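Local coordinates for purine phosphoribosyltransferase (Pyrococcus horikoshii, PDB 1VDM), which probably transfers a phosphoribosyl group to or from purines, at residues A14-Y25 with K112-A120; P52-F60 with P71-L81. All coordinates share one frame; numbering follows the deposited sequence.

Contact 1: A14-Y25 with K112-A120; sequences AIFALAEKLREY and KEIKIACLA
Tyr25 lays one face of its ring on the side chain of Lys115 in a CH-pi contact, the closely packed part of this interface: CB of Lys115 stands over the face, displaced toward the rim, 3.6 Å from CE2 of Tyr25. Chi1 of 174° swings the ring away from the backbone N and out to the strand. Its edge meets the Glu113 carboxylate; OE2 of Glu113 lies 3.3 Å from CE1 of Tyr25, with the carboxylate plane turned 75° from the ring. The phenol group is hydrogen-bonded to Val86 O, which ties the hydroxyl to the next strand, 85-90, and limits how the ring can turn. The far end is a buried but looser, mainly apolar cluster: CD2 of Leu119 lies among CB of Ala14 (4.1 Å), CG1 of Ile15 (4.0 Å) and CD1 of Leu18 (4.2 Å), and CD1 of Leu18 also meets Cys118 O (3.8 Å). The partly exposed margin is ionic instead. The Lys115 chain bends at chi2 (68°), and its NZ leads away from the helix to a salt bridge with Glu113 OE2 (3.4 Å), weak as a hydrogen bond. Ile114 and Ile116 point away, toward helix 97-107. Helix 8-23 thus lies on one face of the central sheet at its 113-118 border, with helix 97-107 on the other: the three-layer alpha/beta/alpha sandwich of the type I phosphoribosyltransferase fold.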
loop_
_atom_site.group_PDB
_atom_site.type_symbol
_atom_site.label_atom_id
_atom_site.label_comp_id
_atom_site.label_asym_id
_atom_site.label_seq_id
_atom_site.Cartn_x
_atom_site.Cartn_y
_atom_site.Cartn_z
ATOM N N ALA G 14 -22.525 -24.700 -2.035
ATOM C CA ALA G 14 -22.753 -26.124 -2.221
ATOM C C ALA G 14 -21.554 -26.903 -1.716
ATOM O O ALA G 14 -21.703 -27.950 -1.087
ATOM C CB ALA G 14 -22.988 -26.433 -3.694
ATOM N N ILE G 15 -20.360 -26.396 -2.008
ATOM C CA ILE G 15 -19.136 -27.056 -1.576
ATOM C C ILE G 15 -19.000 -27.009 -0.058
ATOM O O ILE G 15 -18.547 -27.972 0.550
ATOM C CB ILE G 15 -17.895 -26.400 -2.208
ATOM C CG1 ILE G 15 -17.849 -26.712 -3.699
ATOM C CG2 ILE G 15 -16.624 -26.906 -1.527
ATOM C CD1 ILE G 15 -16.672 -26.075 -4.398
ATOM N N PHE G 16 -19.393 -25.892 0.549
ATOM C CA PHE G 16 -19.309 -25.757 2.001
ATOM C C PHE G 16 -20.251 -26.735 2.689
ATOM O O PHE G 16 -19.902 -27.322 3.722
ATOM C CB PHE G 16 -19.615 -24.312 2.451
ATOM C CG PHE G 16 -18.400 -23.408 2.456
ATOM C CD1 PHE G 16 -17.300 -23.698 3.270
ATOM C CD2 PHE G 16 -18.333 -22.287 1.619
ATOM C CE1 PHE G 16 -16.143 -22.884 3.248
ATOM C CE2 PHE G 16 -17.185 -21.471 1.591
ATOM C CZ PHE G 16 -16.089 -21.776 2.409
ATOM N N ALA G 17 -21.433 -26.918 2.106
ATOM C CA ALA G 17 -22.429 -27.840 2.647
ATOM C C ALA G 17 -21.903 -29.274 2.580
ATOM O O ALA G 17 -22.028 -30.043 3.530
ATOM C CB ALA G 17 -23.731 -27.717 1.863
ATOM N N LEU G 18 -21.311 -29.628 1.452
ATOM C CA LEU G 18 -20.767 -30.960 1.278
ATOM C C LEU G 18 -19.666 -31.195 2.299
ATOM O O LEU G 18 -19.597 -32.256 2.912
ATOM C CB LEU G 18 -20.217 -31.123 -0.147
ATOM C CG LEU G 18 -21.284 -31.047 -1.244
ATOM C CD1 LEU G 18 -20.638 -30.841 -2.614
ATOM C CD2 LEU G 18 -22.113 -32.327 -1.225
ATOM N N ALA G 19 -18.804 -30.200 2.478
ATOM C CA ALA G 19 -17.698 -30.293 3.429
ATOM C C ALA G 19 -18.176 -30.703 4.814
ATOM O O ALA G 19 -17.660 -31.655 5.387
ATOM C CB ALA G 19 -16.966 -28.965 3.515
ATOM N N GLU G 20 -19.162 -29.991 5.349
ATOM C CA GLU G 20 -19.672 -30.308 6.677
ATOM C C GLU G 20 -20.093 -31.774 6.777
ATOM O O GLU G 20 -19.877 -32.423 7.808
ATOM C CB GLU G 20 -20.850 -29.392 7.039
ATOM C CG GLU G 20 -21.295 -29.490 8.516
ATOM C CD GLU G 20 -20.145 -29.266 9.517
ATOM O OE1 GLU G 20 -19.482 -28.204 9.447
ATOM O OE2 GLU G 20 -19.903 -30.150 10.373
ATOM N N LYS G 21 -20.682 -32.296 5.701
ATOM C CA LYS G 21 -21.125 -33.685 5.658
ATOM C C LYS G 21 -19.944 -34.636 5.508
ATOM O O LYS G 21 -19.919 -35.703 6.119
ATOM C CB LYS G 21 -22.110 -33.894 4.505
ATOM C CG LYS G 21 -23.519 -34.234 4.948
ATOM C CD LYS G 21 -24.102 -33.150 5.839
ATOM C CE LYS G 21 -25.426 -33.586 6.451
ATOM N NZ LYS G 21 -26.021 -32.526 7.313
ATOM N N LEU G 22 -18.967 -34.258 4.692
ATOM C CA LEU G 22 -17.796 -35.104 4.500
ATOM C C LEU G 22 -16.936 -35.155 5.766
ATOM O O LEU G 22 -16.116 -36.059 5.930
ATOM C CB LEU G 22 -16.954 -34.606 3.318
ATOM C CG LEU G 22 -17.474 -34.881 1.902
ATOM C CD1 LEU G 22 -16.527 -34.281 0.863
ATOM C CD2 LEU G 22 -17.600 -36.383 1.704
ATOM N N ARG G 23 -17.124 -34.185 6.659
ATOM C CA ARG G 23 -16.362 -34.146 7.906
ATOM C C ARG G 23 -16.699 -35.347 8.781
ATOM O O ARG G 23 -15.837 -35.874 9.484
ATOM C CB ARG G 23 -16.633 -32.847 8.677
ATOM C CG ARG G 23 -15.966 -31.620 8.061
ATOM C CD ARG G 23 -15.537 -30.600 9.110
ATOM N NE ARG G 23 -14.731 -29.532 8.515
ATOM C CZ ARG G 23 -15.226 -28.503 7.828
ATOM N NH1 ARG G 23 -16.537 -28.382 7.644
ATOM N NH2 ARG G 23 -14.406 -27.600 7.314
ATOM N N GLU G 24 -17.954 -35.781 8.724
ATOM C CA GLU G 24 -18.408 -36.932 9.495
ATOM C C GLU G 24 -17.850 -38.230 8.900
ATOM O O GLU G 24 -17.800 -39.260 9.572
ATOM C CB GLU G 24 -19.937 -36.976 9.507
ATOM C CG GLU G 24 -20.584 -35.650 9.898
ATOM C CD GLU G 24 -22.107 -35.683 9.838
ATOM O OE1 GLU G 24 -22.662 -35.996 8.758
ATOM O OE2 GLU G 24 -22.752 -35.388 10.869
ATOM N N TYR G 25 -17.423 -38.170 7.639
ATOM C CA TYR G 25 -16.874 -39.333 6.945
ATOM C C TYR G 25 -15.346 -39.425 7.048
ATOM O O TYR G 25 -14.773 -40.500 6.884
ATOM C CB TYR G 25 -17.309 -39.304 5.474
ATOM C CG TYR G 25 -16.680 -40.376 4.613
ATOM C CD1 TYR G 25 -16.835 -41.730 4.922
ATOM C CD2 TYR G 25 -15.911 -40.037 3.496
ATOM C CE1 TYR G 25 -16.238 -42.721 4.142
ATOM C CE2 TYR G 25 -15.313 -41.019 2.708
ATOM C CZ TYR G 25 -15.480 -42.359 3.037
ATOM O OH TYR G 25 -14.885 -43.332 2.263
ATOM N N LYS G 112 -10.292 -48.844 0.726
ATOM C CA LYS G 112 -10.954 -49.356 1.918
ATOM C C LYS G 112 -12.448 -49.079 1.746
ATOM O O LYS G 112 -13.209 -49.964 1.345
ATOM C CB LYS G 112 -10.403 -48.635 3.156
ATOM C CG LYS G 112 -11.068 -48.974 4.489
ATOM C CD LYS G 112 -10.429 -48.160 5.621
ATOM C CE LYS G 112 -11.170 -48.306 6.950
ATOM N NZ LYS G 112 -12.532 -47.689 6.937
ATOM N N GLU G 113 -12.854 -47.846 2.032
ATOM C CA GLU G 113 -14.247 -47.438 1.899
ATOM C C GLU G 113 -14.303 -46.388 0.791
ATOM O O GLU G 113 -13.331 -45.669 0.562
ATOM C CB GLU G 113 -14.743 -46.833 3.214
ATOM C CG GLU G 113 -16.257 -46.838 3.399
ATOM C CD GLU G 113 -16.685 -46.188 4.713
ATOM O OE1 GLU G 113 -15.933 -46.301 5.709
ATOM O OE2 GLU G 113 -17.776 -45.574 4.760
ATOM N N ILE G 114 -15.430 -46.301 0.095
ATOM C CA ILE G 114 -15.562 -45.326 -0.977
ATOM C C ILE G 114 -16.884 -44.584 -0.910
ATOM O O ILE G 114 -17.946 -45.196 -0.809
ATOM C CB ILE G 114 -15.455 -45.987 -2.359
ATOM C CG1 ILE G 114 -14.080 -46.636 -2.519
ATOM C CG2 ILE G 114 -15.682 -44.955 -3.448
ATOM C CD1 ILE G 114 -13.945 -47.482 -3.768
ATOM N N LYS G 115 -16.800 -43.261 -0.960
ATOM C CA LYS G 115 -17.968 -42.394 -0.927
ATOM C C LYS G 115 -17.889 -41.506 -2.159
ATOM O O LYS G 115 -16.814 -41.307 -2.717
ATOM C CB LYS G 115 -17.959 -41.533 0.333
ATOM C CG LYS G 115 -19.204 -41.670 1.190
ATOM C CD LYS G 115 -19.294 -43.050 1.827
ATOM C CE LYS G 115 -20.528 -43.166 2.707
ATOM N NZ LYS G 115 -20.668 -44.550 3.227
ATOM N N ILE G 116 -19.023 -40.967 -2.583
ATOM C CA ILE G 116 -19.051 -40.127 -3.774
ATOM C C ILE G 116 -19.782 -38.821 -3.537
ATOM O O ILE G 116 -20.930 -38.812 -3.074
ATOM C CB ILE G 116 -19.717 -40.874 -4.945
ATOM C CG1 ILE G 116 -18.839 -42.062 -5.347
ATOM C CG2 ILE G 116 -19.958 -39.921 -6.113
ATOM C CD1 ILE G 116 -19.506 -43.022 -6.286
ATOM N N ALA G 117 -19.107 -37.721 -3.866
ATOM C CA ALA G 117 -19.674 -36.392 -3.685
ATOM C C ALA G 117 -19.733 -35.632 -5.002
ATOM O O ALA G 117 -18.771 -35.624 -5.774
ATOM C CB ALA G 117 -18.852 -35.614 -2.666
ATOM N N CYS G 118 -20.871 -34.990 -5.244
ATOM C CA CYS G 118 -21.093 -34.221 -6.463
ATOM C C CYS G 118 -21.870 -32.961 -6.156
ATOM O O CYS G 118 -22.585 -32.887 -5.158
ATOM C CB CYS G 118 -21.901 -35.036 -7.482
ATOM S SG CYS G 118 -21.040 -36.422 -8.221
ATOM N N LEU G 119 -21.736 -31.967 -7.020
ATOM C CA LEU G 119 -22.474 -30.736 -6.833
ATOM C C LEU G 119 -23.940 -31.012 -7.159
ATOM O O LEU G 119 -24.841 -30.557 -6.450
ATOM C CB LEU G 119 -21.941 -29.656 -7.764
ATOM C CG LEU G 119 -20.512 -29.192 -7.500
ATOM C CD1 LEU G 119 -20.052 -28.259 -8.626
ATOM C CD2 LEU G 119 -20.471 -28.485 -6.141
ATOM N N ALA G 120 -24.169 -31.768 -8.234
ATOM C CA ALA G 120 -25.518 -32.094 -8.677
ATOM C C ALA G 120 -25.614 -33.472 -9.310
ATOM O O ALA G 120 -24.606 -34.101 -9.632
ATOM C CB ALA G 120 -26.004 -31.046 -9.670
#

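Contact 2: P52-F60 with P71-L81; sequences PLKVIDVKF and PVITIPIHGDL
The beta hairpin of strands 53-61 and 70-73 brings these segments together, with a classic beta bulge where Thr74 and Ile75 both face Asp57. In its regular part, Lys59 and Val72 form an antiparallel hydrogen-bonded pair: Val72 N gives Lys59 O a nearly straight bond (2.8 Å, 170° at the hydrogen), and Lys59 N returns one to Val72 O. At the bulge Asp57 N binds Ile75 O (2.8 Å), while Asp57 O receives only weak bonds from Thr74 N and Ile75 N. On the face carrying Val58 and Phe60, CE2 of Phe60 touches CB of Pro71 at 3.6 Å, and CG1 of Val58 lies alongside that same CB; helix 97-107 packs there too. The other face carries Asp57 and Lys59 beside Val72 and Ile75; Arg35 makes a long, weak ion pair with Asp57. The bent Lys59 chain crosses Thr74, and its NZ gives a hydrogen bond to Thr74 OG1 (2.7 Å) and a salt bridge to Asp57 OD1 (2.8 Å), met from above the carboxylate plane. A methionine in place of Lys59 would probably leave the Asp57 carboxylate without its nearest positive mate and Thr74 freer to turn. Beyond the bulge, CG2 of Ile77 packs on CB of Ile56 (3.7 Å). Further along, the Lys54 chain runs alongside Leu81 in the reverse sense, CE to CD2, and a turn at chi4 (-60°) brings its NZ to His78 O (3.1 Å), above the carbonyl plane.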
loop_
_atom_site.group_PDB
_atom_site.type_symbol
_atom_site.label_atom_id
_atom_site.label_comp_id
_atom_site.label_asym_id
_atom_site.label_seq_id
_atom_site.Cartn_x
_atom_site.Cartn_y
_atom_site.Cartn_z
ATOM N N PRO G 52 -4.503 -35.028 0.798
ATOM C CA PRO G 52 -4.000 -35.323 -0.548
ATOM C C PRO G 52 -5.051 -35.376 -1.665
ATOM O O PRO G 52 -6.149 -35.899 -1.482
ATOM C CB PRO G 52 -3.266 -36.652 -0.353
ATOM C CG PRO G 52 -4.000 -37.281 0.798
ATOM C CD PRO G 52 -4.152 -36.111 1.730
ATOM N N LEU G 53 -4.698 -34.825 -2.823
ATOM C CA LEU G 53 -5.593 -34.799 -3.969
ATOM C C LEU G 53 -5.027 -35.572 -5.155
ATOM O O LEU G 53 -3.916 -35.302 -5.615
ATOM C CB LEU G 53 -5.861 -33.358 -4.406
ATOM C CG LEU G 53 -6.737 -33.212 -5.653
ATOM C CD1 LEU G 53 -8.147 -33.680 -5.337
ATOM C CD2 LEU G 53 -6.757 -31.771 -6.109
ATOM N N LYS G 54 -5.794 -36.544 -5.636
ATOM C CA LYS G 54 -5.385 -37.328 -6.789
ATOM C C LYS G 54 -6.295 -36.962 -7.962
ATOM O O LYS G 54 -7.496 -36.751 -7.784
ATOM C CB LYS G 54 -5.464 -38.824 -6.477
ATOM C CG LYS G 54 -4.320 -39.300 -5.598
ATOM C CD LYS G 54 -4.354 -40.799 -5.362
ATOM C CE LYS G 54 -3.130 -41.252 -4.573
ATOM N NZ LYS G 54 -1.854 -40.940 -5.281
ATOM N N VAL G 55 -5.718 -36.858 -9.153
ATOM C CA VAL G 55 -6.501 -36.500 -10.323
ATOM C C VAL G 55 -6.640 -37.626 -11.339
ATOM O O VAL G 55 -5.672 -38.319 -11.667
ATOM C CB VAL G 55 -5.902 -35.275 -11.029
ATOM C CG1 VAL G 55 -6.673 -34.975 -12.303
ATOM C CG2 VAL G 55 -5.945 -34.078 -10.097
ATOM N N ILE G 56 -7.862 -37.812 -11.827
ATOM C CA ILE G 56 -8.127 -38.826 -12.837
ATOM C C ILE G 56 -8.915 -38.178 -13.971
ATOM O O ILE G 56 -9.775 -37.331 -13.731
ATOM C CB ILE G 56 -8.929 -40.020 -12.258
ATOM C CG1 ILE G 56 -8.888 -41.187 -13.249
ATOM C CG2 ILE G 56 -10.367 -39.602 -11.967
ATOM C CD1 ILE G 56 -9.282 -42.530 -12.654
ATOM N N ASP G 57 -8.595 -38.553 -15.205
ATOM C CA ASP G 57 -9.292 -38.015 -16.373
ATOM C C ASP G 57 -9.765 -39.177 -17.234
ATOM O O ASP G 57 -8.961 -39.980 -17.713
ATOM C CB ASP G 57 -8.365 -37.104 -17.195
ATOM C CG ASP G 57 -9.130 -36.164 -18.134
ATOM O OD1 ASP G 57 -8.481 -35.285 -18.753
ATOM O OD2 ASP G 57 -10.372 -36.295 -18.252
ATOM N N VAL G 58 -11.077 -39.270 -17.410
ATOM C CA VAL G 58 -11.665 -40.328 -18.221
ATOM C C VAL G 58 -12.270 -39.708 -19.473
ATOM O O VAL G 58 -12.994 -38.716 -19.400
ATOM C CB VAL G 58 -12.758 -41.085 -17.444
ATOM C CG1 VAL G 58 -13.318 -42.204 -18.298
ATOM C CG2 VAL G 58 -12.180 -41.647 -16.154
ATOM N N LYS G 59 -11.966 -40.290 -20.624
ATOM C CA LYS G 59 -12.491 -39.763 -21.877
ATOM C C LYS G 59 -13.164 -40.858 -22.706
ATOM O O LYS G 59 -12.868 -42.039 -22.580
ATOM C CB LYS G 59 -11.331 -39.153 -22.663
ATOM C CG LYS G 59 -11.532 -37.659 -22.927
ATOM C CD LYS G 59 -10.207 -36.896 -22.984
ATOM C CE LYS G 59 -10.014 -35.966 -21.781
ATOM N NZ LYS G 59 -8.590 -35.848 -21.473
ATOM N N PHE G 60 -14.099 -40.457 -23.561
ATOM C CA PHE G 60 -14.811 -41.456 -24.358
ATOM C C PHE G 60 -14.693 -41.208 -25.872
ATOM O O PHE G 60 -14.833 -40.096 -26.369
ATOM C CB PHE G 60 -16.283 -41.434 -23.939
ATOM C CG PHE G 60 -16.432 -42.002 -22.560
ATOM C CD1 PHE G 60 -16.420 -41.149 -21.464
ATOM C CD2 PHE G 60 -16.612 -43.364 -22.387
ATOM C CE1 PHE G 60 -16.591 -41.665 -20.187
ATOM C CE2 PHE G 60 -16.784 -43.874 -21.103
ATOM C CZ PHE G 60 -16.774 -43.029 -20.000
ATOM N N PRO G 71 -13.953 -46.232 -22.907
ATOM C CA PRO G 71 -13.231 -45.269 -22.047
ATOM C C PRO G 71 -11.708 -45.351 -22.173
ATOM O O PRO G 71 -11.109 -46.421 -22.114
ATOM C CB PRO G 71 -13.614 -45.577 -20.601
ATOM C CG PRO G 71 -14.050 -47.034 -20.567
ATOM C CD PRO G 71 -14.559 -47.255 -22.071
ATOM N N VAL G 72 -11.097 -44.176 -22.308
ATOM C CA VAL G 72 -9.646 -44.029 -22.393
ATOM C C VAL G 72 -9.197 -43.092 -21.278
ATOM O O VAL G 72 -9.526 -41.904 -21.283
ATOM C CB VAL G 72 -9.214 -43.419 -23.744
ATOM C CG1 VAL G 72 -7.734 -43.046 -23.702
ATOM C CG2 VAL G 72 -9.477 -44.411 -24.867
ATOM N N ILE G 73 -8.445 -43.630 -20.324
ATOM C CA ILE G 73 -7.966 -42.848 -19.191
ATOM C C ILE G 73 -6.793 -41.936 -19.537
ATOM O O ILE G 73 -5.646 -42.379 -19.599
ATOM C CB ILE G 73 -7.576 -43.771 -18.025
ATOM C CG1 ILE G 73 -8.811 -44.557 -17.573
ATOM C CG2 ILE G 73 -7.015 -42.952 -16.872
ATOM C CD1 ILE G 73 -8.606 -45.402 -16.335
ATOM N N THR G 74 -7.107 -40.657 -19.752
ATOM C CA THR G 74 -6.129 -39.621 -20.095
ATOM C C THR G 74 -5.099 -39.422 -18.984
ATOM O O THR G 74 -3.895 -39.525 -19.214
ATOM C CB THR G 74 -6.828 -38.258 -20.345
ATOM O OG1 THR G 74 -8.133 -38.476 -20.890
ATOM C CG2 THR G 74 -6.010 -37.400 -21.310
ATOM N N ILE G 75 -5.590 -39.112 -17.787
ATOM C CA ILE G 75 -4.739 -38.902 -16.623
ATOM C C ILE G 75 -5.075 -39.955 -15.574
ATOM O O ILE G 75 -6.164 -39.950 -14.999
ATOM C CB ILE G 75 -4.965 -37.510 -16.014
ATOM C CG1 ILE G 75 -4.711 -36.433 -17.070
ATOM C CG2 ILE G 75 -4.044 -37.315 -14.817
ATOM C CD1 ILE G 75 -4.997 -35.030 -16.585
ATOM N N PRO G 76 -4.139 -40.874 -15.310
ATOM C CA PRO G 76 -4.347 -41.939 -14.328
ATOM C C PRO G 76 -4.013 -41.538 -12.900
ATOM O O PRO G 76 -3.448 -40.475 -12.652
ATOM C CB PRO G 76 -3.411 -43.027 -14.820
ATOM C CG PRO G 76 -2.228 -42.224 -15.243
ATOM C CD PRO G 76 -2.858 -41.066 -16.014
ATOM N N ILE G 77 -4.378 -42.405 -11.965
ATOM C CA ILE G 77 -4.076 -42.193 -10.563
ATOM C C ILE G 77 -3.229 -43.397 -10.182
ATOM O O ILE G 77 -3.426 -44.486 -10.721
ATOM C CB ILE G 77 -5.357 -42.139 -9.688
ATOM C CG1 ILE G 77 -6.214 -43.384 -9.911
ATOM C CG2 ILE G 77 -6.142 -40.876 -10.001
ATOM C CD1 ILE G 77 -7.472 -43.401 -9.075
ATOM N N HIS G 78 -2.274 -43.205 -9.281
ATOM C CA HIS G 78 -1.409 -44.306 -8.871
ATOM C C HIS G 78 -1.317 -44.480 -7.359
ATOM O O HIS G 78 -2.000 -43.788 -6.607
ATOM C CB HIS G 78 -0.013 -44.113 -9.467
ATOM C CG HIS G 78 0.070 -44.436 -10.928
ATOM N ND1 HIS G 78 -0.165 -45.701 -11.424
ATOM C CD2 HIS G 78 0.379 -43.664 -11.997
ATOM C CE1 HIS G 78 -0.001 -45.695 -12.735
ATOM N NE2 HIS G 78 0.328 -44.471 -13.108
ATOM N N GLY G 79 -0.464 -45.407 -6.923
ATOM C CA GLY G 79 -0.310 -45.679 -5.502
ATOM C C GLY G 79 -1.514 -46.485 -5.058
ATOM O O GLY G 79 -2.520 -46.496 -5.764
ATOM N N ASP G 80 -1.444 -47.173 -3.924
ATOM C CA ASP G 80 -2.612 -47.937 -3.497
ATOM C C ASP G 80 -3.370 -47.196 -2.402
ATOM O O ASP G 80 -2.810 -46.347 -1.707
ATOM C CB ASP G 80 -2.221 -49.340 -3.015
ATOM C CG ASP G 80 -1.578 -49.333 -1.644
ATOM O OD1 ASP G 80 -1.500 -50.418 -1.024
ATOM O OD2 ASP G 80 -1.148 -48.249 -1.189
ATOM N N LEU G 81 -4.649 -47.517 -2.259
ATOM C CA LEU G 81 -5.485 -46.874 -1.263
ATOM C C LEU G 81 -6.009 -47.890 -0.267
ATOM O O LEU G 81 -7.186 -47.863 0.094
ATOM C CB LEU G 81 -6.658 -46.174 -1.946
ATOM C CG LEU G 81 -6.292 -45.339 -3.172
ATOM C CD1 LEU G 81 -7.540 -44.647 -3.702
ATOM C CD2 LEU G 81 -5.216 -44.323 -2.803
#

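In the fold
Both contacts involve the same five-stranded mixed sheet, at its two borders: 113-118 is the outermost strand in contact 1, and 70-73 in contact 2, with centres about 19 Å apart. Contact 1 is mostly buried and joins a helix to a sheet face mainly through side chains. Contact 2 is partly buried and joins strand 53-61 to strand 70-73 and the loop after it, so backbone bonds do much of the work. Charge sits at the margin of the first; in the second the salt bridge lies along strand 53-61, with lysine ends reaching across to oxygens of the partner. Helix 97-107 touches both contacts from the same side of the sheet.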